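Local coordinates for protein endoglucanase (Uncultured bacterium, PDB 3X17) that probably hydrolyses internal beta-1,4-glucosidic bonds of cellulose as a family 9 endoglucanase with an Ig-like domain ahead of its (alpha/alpha)6 barrel, at residues L194-G208 with N217-G229. Numbering follows the deposited sequence.
With CA (calcium ion), chain D.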
loop_
_atom_site.group_PDB
_atom_site.type_symbol
_atom_site.label_atom_id
_atom_site.label_comp_id
_atom_site.label_asym_id
_atom_site.label_seq_id
_atom_site.Cartn_x
_atom_site.Cartn_y
_atom_site.Cartn_z
ATOM N N LEU A 194 0.239 -7.393 -4.120
ATOM C CA LEU A 194 0.972 -7.340 -5.390
ATOM C C LEU A 194 0.458 -8.417 -6.349
ATOM O O LEU A 194 0.312 -8.182 -7.556
ATOM C CB LEU A 194 2.485 -7.473 -5.172
ATOM C CG LEU A 194 3.130 -6.472 -4.197
ATOM C CD1 LEU A 194 4.639 -6.798 -4.053
ATOM C CD2 LEU A 194 2.951 -4.985 -4.612
ATOM N N LEU A 195 0.126 -9.579 -5.807
ATOM C CA LEU A 195 -0.321 -10.675 -6.651
ATOM C C LEU A 195 -1.624 -10.281 -7.339
ATOM O O LEU A 195 -1.827 -10.561 -8.524
ATOM C CB LEU A 195 -0.553 -11.950 -5.826
ATOM C CG LEU A 195 0.667 -12.847 -5.585
ATOM C CD1 LEU A 195 0.280 -13.925 -4.580
ATOM C CD2 LEU A 195 1.171 -13.499 -6.881
ATOM N N LYS A 196 -2.501 -9.624 -6.588
ATOM C CA LYS A 196 -3.820 -9.244 -7.092
ATOM C C LYS A 196 -3.691 -8.147 -8.130
ATOM O O LYS A 196 -4.465 -8.098 -9.079
ATOM C CB LYS A 196 -4.680 -8.751 -5.920
ATOM C CG LYS A 196 -6.155 -8.816 -6.158
ATOM C CD LYS A 196 -6.606 -10.232 -6.521
ATOM C CE LYS A 196 -7.898 -10.142 -7.336
ATOM N NZ LYS A 196 -8.206 -11.469 -7.960
ATOM N N ALA A 197 -2.789 -7.192 -7.882
ATOM C CA ALA A 197 -2.446 -6.200 -8.887
ATOM C C ALA A 197 -2.079 -6.891 -10.205
ATOM O O ALA A 197 -2.488 -6.444 -11.281
ATOM C CB ALA A 197 -1.287 -5.330 -8.419
ATOM N N TYR A 198 -1.203 -7.882 -10.125
ATOM C CA TYR A 198 -0.762 -8.539 -11.326
ATOM C C TYR A 198 -1.902 -9.304 -11.974
ATOM O O TYR A 198 -2.109 -9.208 -13.170
ATOM C CB TYR A 198 0.418 -9.478 -11.095
ATOM C CG TYR A 198 0.695 -10.314 -12.341
ATOM C CD1 TYR A 198 1.421 -9.778 -13.417
ATOM C CD2 TYR A 198 0.083 -11.552 -12.516
ATOM C CE1 TYR A 198 1.633 -10.514 -14.577
ATOM C CE2 TYR A 198 0.235 -12.269 -13.704
ATOM C CZ TYR A 198 1.003 -11.742 -14.721
ATOM O OH TYR A 198 1.162 -12.460 -15.860
ATOM N N GLU A 199 -2.669 -10.024 -11.169
ATOM C CA GLU A 199 -3.778 -10.831 -11.665
ATOM C C GLU A 199 -4.820 -10.001 -12.423
ATOM O O GLU A 199 -5.326 -10.421 -13.445
ATOM C CB GLU A 199 -4.464 -11.541 -10.490
ATOM C CG GLU A 199 -5.467 -12.607 -10.915
ATOM C CD GLU A 199 -5.836 -13.515 -9.771
ATOM O OE1 GLU A 199 -6.097 -13.005 -8.652
ATOM O OE2 GLU A 199 -5.895 -14.746 -9.988
ATOM N N LEU A 200 -5.183 -8.853 -11.874
ATOM C CA LEU A 200 -6.171 -7.982 -12.492
ATOM C C LEU A 200 -5.580 -7.138 -13.621
ATOM O O LEU A 200 -6.260 -6.884 -14.597
ATOM C CB LEU A 200 -6.857 -7.080 -11.441
ATOM C CG LEU A 200 -7.890 -7.827 -10.598
ATOM C CD1 LEU A 200 -8.415 -6.944 -9.442
ATOM C CD2 LEU A 200 -9.047 -8.375 -11.511
ATOM N N TYR A 201 -4.297 -6.807 -13.549
ATOM C CA TYR A 201 -3.698 -5.923 -14.555
ATOM C C TYR A 201 -2.398 -6.463 -15.154
ATOM O O TYR A 201 -1.384 -5.772 -15.163
ATOM C CB TYR A 201 -3.462 -4.535 -13.948
ATOM C CG TYR A 201 -4.666 -3.997 -13.179
ATOM C CD1 TYR A 201 -5.838 -3.663 -13.836
ATOM C CD2 TYR A 201 -4.627 -3.842 -11.800
ATOM C CE1 TYR A 201 -6.941 -3.190 -13.139
ATOM C CE2 TYR A 201 -5.701 -3.341 -11.099
ATOM C CZ TYR A 201 -6.860 -3.030 -11.764
ATOM O OH TYR A 201 -7.930 -2.530 -11.066
ATOM N N PRO A 202 -2.428 -7.692 -15.685
ATOM C CA PRO A 202 -1.210 -8.368 -16.161
ATOM C C PRO A 202 -0.511 -7.593 -17.273
ATOM O O PRO A 202 0.715 -7.709 -17.447
ATOM C CB PRO A 202 -1.724 -9.723 -16.691
ATOM C CG PRO A 202 -3.196 -9.502 -17.002
ATOM C CD PRO A 202 -3.661 -8.454 -15.967
ATOM N N GLN A 203 -1.272 -6.778 -18.004
ATOM C CA GLN A 203 -0.710 -6.046 -19.140
ATOM C C GLN A 203 0.145 -4.850 -18.673
ATOM O O GLN A 203 1.028 -4.385 -19.406
ATOM C CB GLN A 203 -1.807 -5.624 -20.149
ATOM C CG GLN A 203 -2.867 -4.647 -19.605
ATOM C CD GLN A 203 -3.852 -5.285 -18.597
ATOM O OE1 GLN A 203 -3.673 -6.419 -18.158
ATOM N NE2 GLN A 203 -4.906 -4.552 -18.256
ATOM N N ALA A 204 -0.000 -4.461 -17.403
ATOM C CA ALA A 204 0.917 -3.461 -16.837
ATOM C C ALA A 204 2.270 -4.037 -16.378
ATOM O O ALA A 204 3.197 -3.298 -16.092
ATOM C CB ALA A 204 0.249 -2.673 -15.732
ATOM N N PHE A 205 2.431 -5.349 -16.443
ATOM C CA PHE A 205 3.576 -5.990 -15.791
ATOM C C PHE A 205 4.321 -6.950 -16.730
ATOM O O PHE A 205 3.861 -8.072 -16.963
ATOM C CB PHE A 205 3.090 -6.790 -14.578
ATOM C CG PHE A 205 2.557 -5.951 -13.461
ATOM C CD1 PHE A 205 3.415 -5.264 -12.622
ATOM C CD2 PHE A 205 1.201 -5.952 -13.172
ATOM C CE1 PHE A 205 2.918 -4.530 -11.538
ATOM C CE2 PHE A 205 0.701 -5.220 -12.106
ATOM C CZ PHE A 205 1.565 -4.559 -11.261
ATOM N N ALA A 206 5.538 -6.598 -17.120
ATOM C CA ALA A 206 6.308 -7.463 -18.002
ATOM C C ALA A 206 7.553 -8.074 -17.348
ATOM O O ALA A 206 8.113 -7.517 -16.406
ATOM C CB ALA A 206 6.677 -6.706 -19.310
ATOM N N ASP A 207 8.036 -9.172 -17.920
ATOM C CA ASP A 207 9.424 -9.585 -17.714
ATOM C C ASP A 207 10.337 -8.409 -18.048
ATOM O O ASP A 207 10.110 -7.699 -19.037
ATOM C CB ASP A 207 9.759 -10.810 -18.582
ATOM C CG ASP A 207 11.107 -11.418 -18.241
ATOM O OD1 ASP A 207 11.681 -11.092 -17.185
ATOM O OD2 ASP A 207 11.620 -12.215 -19.052
ATOM N N GLY A 208 11.296 -8.148 -17.158
ATOM C CA GLY A 208 12.306 -7.111 -17.355
ATOM C C GLY A 208 11.826 -5.730 -16.977
ATOM O O GLY A 208 12.615 -4.798 -16.915
ATOM N N ASN A 217 14.109 -13.657 -17.060
ATOM C CA ASN A 217 13.920 -15.079 -16.828
ATOM C C ASN A 217 12.588 -15.571 -17.389
ATOM O O ASN A 217 12.200 -16.709 -17.150
ATOM C CB ASN A 217 13.949 -15.367 -15.320
ATOM C CG ASN A 217 12.766 -14.727 -14.588
ATOM O OD1 ASN A 217 11.957 -14.020 -15.202
ATOM N ND2 ASN A 217 12.678 -14.948 -13.284
ATOM N N GLY A 218 11.871 -14.721 -18.115
ATOM C CA GLY A 218 10.608 -15.134 -18.723
ATOM C C GLY A 218 9.381 -14.994 -17.825
ATOM O O GLY A 218 8.279 -15.391 -18.212
ATOM N N VAL A 219 9.572 -14.434 -16.629
ATOM C CA VAL A 219 8.485 -14.264 -15.656
ATOM C C VAL A 219 8.307 -12.750 -15.355
ATOM O O VAL A 219 9.282 -12.034 -15.127
ATOM C CB VAL A 219 8.801 -15.056 -14.355
ATOM C CG1 VAL A 219 7.685 -14.932 -13.324
ATOM C CG2 VAL A 219 9.113 -16.560 -14.664
ATOM N N PRO A 220 7.058 -12.262 -15.323
ATOM C CA PRO A 220 6.890 -10.850 -14.973
ATOM C C PRO A 220 7.631 -10.510 -13.691
ATOM O O PRO A 220 7.547 -11.264 -12.725
ATOM C CB PRO A 220 5.377 -10.728 -14.765
ATOM C CG PRO A 220 4.821 -11.809 -15.704
ATOM C CD PRO A 220 5.767 -12.952 -15.437
ATOM N N ASP A 221 8.387 -9.418 -13.706
ATOM C CA ASP A 221 9.273 -9.057 -12.610
ATOM C C ASP A 221 8.500 -8.889 -11.306
ATOM O O ASP A 221 9.020 -9.182 -10.246
ATOM C CB ASP A 221 10.026 -7.757 -12.935
ATOM C CG ASP A 221 11.188 -7.987 -13.871
ATOM O OD1 ASP A 221 11.352 -9.138 -14.309
ATOM O OD2 ASP A 221 11.898 -7.023 -14.207
ATOM N N ILE A 222 7.284 -8.355 -11.378
ATOM C CA ILE A 222 6.472 -8.174 -10.167
ATOM C C ILE A 222 6.288 -9.528 -9.485
ATOM O O ILE A 222 6.339 -9.615 -8.264
ATOM C CB ILE A 222 5.074 -7.533 -10.451
ATOM C CG1 ILE A 222 4.339 -7.193 -9.124
ATOM C CG2 ILE A 222 4.210 -8.490 -11.240
ATOM C CD1 ILE A 222 5.058 -6.171 -8.253
ATOM N N LEU A 223 6.220 -10.603 -10.275
ATOM C CA LEU A 223 6.112 -11.963 -9.718
ATOM C C LEU A 223 7.434 -12.490 -9.161
ATOM O O LEU A 223 7.455 -13.116 -8.116
ATOM C CB LEU A 223 5.538 -12.955 -10.743
ATOM C CG LEU A 223 4.124 -12.619 -11.242
ATOM C CD1 LEU A 223 3.587 -13.726 -12.127
ATOM C CD2 LEU A 223 3.193 -12.331 -10.074
ATOM N N ASP A 224 8.546 -12.145 -9.790
ATOM C CA ASP A 224 9.840 -12.385 -9.166
ATOM C C ASP A 224 9.937 -11.679 -7.821
ATOM O O ASP A 224 10.442 -12.252 -6.862
ATOM C CB ASP A 224 10.986 -11.958 -10.069
ATOM C CG ASP A 224 11.074 -12.809 -11.322
ATOM O OD1 ASP A 224 11.000 -14.062 -11.221
ATOM O OD2 ASP A 224 11.083 -12.208 -12.409
ATOM N N GLU A 225 9.455 -10.439 -7.735
ATOM C CA GLU A 225 9.566 -9.741 -6.456
ATOM C C GLU A 225 8.717 -10.455 -5.405
ATOM O O GLU A 225 9.186 -10.720 -4.297
ATOM C CB GLU A 225 9.146 -8.279 -6.546
ATOM C CG GLU A 225 9.542 -7.487 -5.274
ATOM C CD GLU A 225 11.067 -7.397 -5.119
ATOM O OE1 GLU A 225 11.745 -7.157 -6.149
ATOM O OE2 GLU A 225 11.577 -7.641 -4.002
ATOM N N VAL A 226 7.444 -10.668 -5.729
ATOM C CA VAL A 226 6.549 -11.426 -4.871
ATOM C C VAL A 226 7.204 -12.721 -4.409
ATOM O O VAL A 226 7.055 -13.116 -3.259
ATOM C CB VAL A 226 5.224 -11.764 -5.582
ATOM C CG1 VAL A 226 4.511 -12.908 -4.866
ATOM C CG2 VAL A 226 4.328 -10.507 -5.664
ATOM N N ARG A 227 7.905 -13.398 -5.312
ATOM C CA ARG A 227 8.466 -14.686 -4.977
ATOM C C ARG A 227 9.560 -14.536 -3.914
ATOM O O ARG A 227 9.651 -15.345 -3.019
ATOM C CB ARG A 227 9.036 -15.372 -6.230
ATOM C CG ARG A 227 9.296 -16.838 -5.989
ATOM C CD ARG A 227 10.527 -17.372 -6.684
ATOM N NE ARG A 227 10.222 -17.868 -8.019
ATOM C CZ ARG A 227 10.505 -19.090 -8.471
ATOM N NH1 ARG A 227 11.120 -20.005 -7.707
ATOM N NH2 ARG A 227 10.163 -19.390 -9.713
ATOM N N TRP A 228 10.367 -13.478 -4.010
ATOM C CA TRP A 228 11.295 -13.131 -2.949
ATOM C C TRP A 228 10.584 -13.111 -1.596
ATOM O O TRP A 228 11.067 -13.695 -0.633
ATOM C CB TRP A 228 11.945 -11.766 -3.214
ATOM C CG TRP A 228 13.139 -11.464 -2.311
ATOM C CD1 TRP A 228 13.129 -10.772 -1.127
ATOM C CD2 TRP A 228 14.505 -11.868 -2.526
ATOM N NE1 TRP A 228 14.390 -10.747 -0.580
ATOM C CE2 TRP A 228 15.255 -11.410 -1.418
ATOM C CE3 TRP A 228 15.161 -12.579 -3.543
ATOM C CZ2 TRP A 228 16.636 -11.610 -1.314
ATOM C CZ3 TRP A 228 16.544 -12.811 -3.422
ATOM C CH2 TRP A 228 17.258 -12.337 -2.314
ATOM N N GLY A 229 9.437 -12.444 -1.515
ATOM C CA GLY A 229 8.759 -12.328 -0.224
ATOM C C GLY A 229 8.238 -13.674 0.227
ATOM O O GLY A 229 8.355 -14.036 1.392
HETATM CA CA CA D . 11.536 -11.647 -14.752
HETATM O O HOH W 1 6.645 -6.980 -13.864
#
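A calcium site ties Asp207 to the loop 217-220 and the first turn of the helix behind it, closing a helical hairpin of the (alpha/alpha)6 barrel. Asp207 OD1 binds the ion at 2.5 Å, together with Asn217 OD1, Val219 O, Asp221 OD1 and Asp224 OD2; Glu214 O completes the six. With CG anti to the backbone N (chi1 -171°), the Asp207 carboxylate reaches across the loop, and its second oxygen, OD2, takes the amide N of Gly218 at 2.7 Å from above the carboxylate plane. In Asp221 one oxygen does both jobs: OD1 binds calcium and also accepts from Gly208 N at 3.0 Å, from above the carboxylate plane, while OD2 is hydrogen-bonded to Leu210, just beyond Gly208. Asn217 OD1 receives Val219 N in an Asx turn, while its ND2 donates to Asp224 OD1, so one ligand steadies another. A weak bond from Asp221 N to Ala206 O and a water linking that oxygen to Ile222 N join the chain to the start of the helix.

Away from the metal, along the helices, the contact turns apolar. Leu223 CD1 lies over one face of the Tyr198 ring, 4.1 Å from its centroid, as a CH-pi contact, and Pro220 CG meets CE1 of the same ring at 3.6 Å. Ile222 CB packs obliquely on Phe205 CD1. Further along, Val226 spreads its methyls, CG2 against Leu194 CB at 3.6 Å and CG1 against Leu195 CG.

Helices 184-200 and 221-235 run nearly antiparallel here, their local axes 9.9 Å apart at 158°. Tyr198, Pro220 and Leu223 all touch Phe292, while Leu194 also touches helices 115-130 and 543-558.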